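Local coordinates for aminotransferase (Neisseria meningitidis Z2491, PDB 3JTX), which probably catalyses pyridoxal-phosphate-dependent transfer of amino groups between amino acids and keto acids, as a class I/II aminotransferase, at residues A[185-190]-A[224-229]. Sequence-based numbering, arbitrary orientation.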
loop_
_atom_site.group_PDB
_atom_site.type_symbol
_atom_site.label_atom_id
_atom_site.label_comp_id
_atom_site.label_asym_id
_atom_site.label_seq_id
_atom_site.Cartn_x
_atom_site.Cartn_y
_atom_site.Cartn_z
ATOM N N LEU A 185 2.493 5.674 -27.847
ATOM C CA LEU A 185 1.257 6.108 -28.488
ATOM C C LEU A 185 1.455 7.550 -28.978
ATOM O O LEU A 185 1.944 8.411 -28.237
ATOM C CB LEU A 185 0.076 6.018 -27.519
ATOM C CG LEU A 185 -1.309 6.144 -28.154
ATOM C CD1 LEU A 185 -1.565 5.001 -29.149
ATOM C CD2 LEU A 185 -2.395 6.221 -27.102
ATOM N N ASP A 186 1.100 7.809 -30.229
ATOM C CA ASP A 186 1.417 9.094 -30.816
ATOM C C ASP A 186 0.203 10.029 -30.824
ATOM O O ASP A 186 -0.827 9.702 -30.252
ATOM C CB ASP A 186 2.038 8.893 -32.191
ATOM C CG ASP A 186 1.121 8.193 -33.175
ATOM O OD1 ASP A 186 -0.072 7.936 -32.877
ATOM O OD2 ASP A 186 1.623 7.865 -34.270
ATOM N N LEU A 187 0.320 11.199 -31.442
ATOM C CA LEU A 187 -0.813 12.120 -31.441
ATOM C C LEU A 187 -2.072 11.541 -32.104
ATOM O O LEU A 187 -3.177 11.771 -31.618
ATOM C CB LEU A 187 -0.444 13.461 -32.071
ATOM C CG LEU A 187 0.380 14.399 -31.190
ATOM C CD1 LEU A 187 0.860 15.573 -32.043
ATOM C CD2 LEU A 187 -0.405 14.900 -29.927
ATOM N N ASP A 188 -1.914 10.793 -33.193
ATOM C CA ASP A 188 -3.081 10.188 -33.868
ATOM C C ASP A 188 -3.746 9.163 -32.955
ATOM O O ASP A 188 -4.979 9.117 -32.854
ATOM C CB ASP A 188 -2.683 9.535 -35.178
ATOM C CG ASP A 188 -2.064 10.509 -36.120
ATOM O OD1 ASP A 188 -2.820 11.253 -36.781
ATOM O OD2 ASP A 188 -0.811 10.529 -36.167
ATOM N N GLY A 189 -2.921 8.377 -32.280
ATOM C CA GLY A 189 -3.412 7.339 -31.366
ATOM C C GLY A 189 -4.109 7.966 -30.171
ATOM O O GLY A 189 -5.179 7.525 -29.772
ATOM N N TRP A 190 -3.509 9.004 -29.597
ATOM C CA TRP A 190 -4.163 9.735 -28.502
ATOM C C TRP A 190 -5.480 10.384 -28.944
ATOM O O TRP A 190 -6.487 10.310 -28.233
ATOM C CB TRP A 190 -3.216 10.774 -27.870
ATOM C CG TRP A 190 -2.341 10.163 -26.855
ATOM C CD1 TRP A 190 -0.987 10.015 -26.907
ATOM C CD2 TRP A 190 -2.767 9.541 -25.643
ATOM N NE1 TRP A 190 -0.536 9.383 -25.774
ATOM C CE2 TRP A 190 -1.613 9.073 -24.986
ATOM C CE3 TRP A 190 -4.016 9.343 -25.043
ATOM C CZ2 TRP A 190 -1.672 8.419 -23.762
ATOM C CZ3 TRP A 190 -4.066 8.712 -23.815
ATOM C CH2 TRP A 190 -2.907 8.244 -23.200
ATOM N N LEU A 224 -0.796 13.618 -20.697
ATOM C CA LEU A 224 -1.174 15.006 -20.345
ATOM C C LEU A 224 -0.672 16.012 -21.382
ATOM O O LEU A 224 -1.373 16.950 -21.734
ATOM C CB LEU A 224 -0.698 15.375 -18.927
ATOM C CG LEU A 224 -1.258 14.536 -17.768
ATOM C CD1 LEU A 224 -0.895 15.140 -16.402
ATOM C CD2 LEU A 224 -2.788 14.366 -17.893
ATOM N N GLN A 225 0.517 15.767 -21.917
ATOM C CA GLN A 225 1.062 16.588 -22.992
ATOM C C GLN A 225 0.242 16.450 -24.286
ATOM O O GLN A 225 0.035 17.420 -24.994
ATOM C CB GLN A 225 2.524 16.182 -23.253
ATOM C CG GLN A 225 3.194 16.920 -24.411
ATOM C CD GLN A 225 4.661 16.568 -24.544
ATOM O OE1 GLN A 225 5.040 15.404 -24.427
ATOM N NE2 GLN A 225 5.502 17.588 -24.778
ATOM N N ALA A 226 -0.214 15.236 -24.588
ATOM C CA ALA A 226 -1.049 14.995 -25.776
ATOM C C ALA A 226 -2.375 15.777 -25.677
ATOM O O ALA A 226 -2.806 16.401 -26.652
ATOM C CB ALA A 226 -1.326 13.514 -25.951
ATOM N N ALA A 227 -2.983 15.762 -24.491
ATOM C CA ALA A 227 -4.202 16.527 -24.242
ATOM C C ALA A 227 -3.970 18.005 -24.493
ATOM O O ALA A 227 -4.742 18.654 -25.213
ATOM C CB ALA A 227 -4.697 16.311 -22.817
ATOM N N ALA A 228 -2.907 18.533 -23.889
ATOM C CA ALA A 228 -2.522 19.941 -24.088
ATOM C C ALA A 228 -2.349 20.265 -25.572
ATOM O O ALA A 228 -2.911 21.241 -26.071
ATOM C CB ALA A 228 -1.232 20.251 -23.307
ATOM N N GLN A 229 -1.584 19.434 -26.276
ATOM C CA GLN A 229 -1.303 19.655 -27.692
ATOM C C GLN A 229 -2.548 19.602 -28.572
ATOM O O GLN A 229 -2.614 20.296 -29.587
ATOM C CB GLN A 229 -0.216 18.698 -28.195
ATOM C CG GLN A 229 1.201 19.088 -27.674
ATOM C CD GLN A 229 2.314 18.111 -28.112
ATOM O OE1 GLN A 229 2.137 17.317 -29.028
ATOM N NE2 GLN A 229 3.457 18.178 -27.440
#
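W190 and A226 meet at the buried heart of this contact, where the methyl group of A226 sits over one face of the indole. A226 CB lies 3.9 Å from the centroid of the five-membered ring and 27° off its normal, a CH-pi contact made above the pyrrole part; A226 CB is 3.6 Å from both W190 CG and W190 CD1, so the methyl sits toward the CG-CD1 bond. The chi1 of W190, -84°, carries the indole toward A226, and chi2, 114°, turns its face to the methyl. L185 CD2 backs the opposite face, 3.6 Å from the plane of the W190 indole and over its centre, so the ring is held between the two. On the sheet side, W190 also rests on I204 and S206 of strand 203-207 and on V174 of strand 169-175, while F194 meets its ring, so this part is tightly packed.

Toward solvent the fit is looser. L187, exposed on the first turn of its helix, brings CD2 no nearer to A226 than 4.2 Å, at A226 CA. The amide oxygen of Q229 rests against the forked end of L187, touching both methyls, with L187 CD2 3.6 Å from Q229 OE1 in a plain van der Waals contact. The two side chains lie roughly perpendicular, Q229 being stretched out toward its amide.

The turn carrying L187 and W190 is fixed by its own N-cap: D186 OD1 accepts from G189 N at 2.9 Å, approached almost in line with its C-O bond. Packing here is mostly apolar, with the Q229 amide at the exposed edge, between the start of helix 187-200 and the short helix 223-229, which flank strand 203-207 in sequence and lie against the same side of the central sheet, as expected of the large alpha/beta domain of fold-type I PLP-dependent aminotransferases.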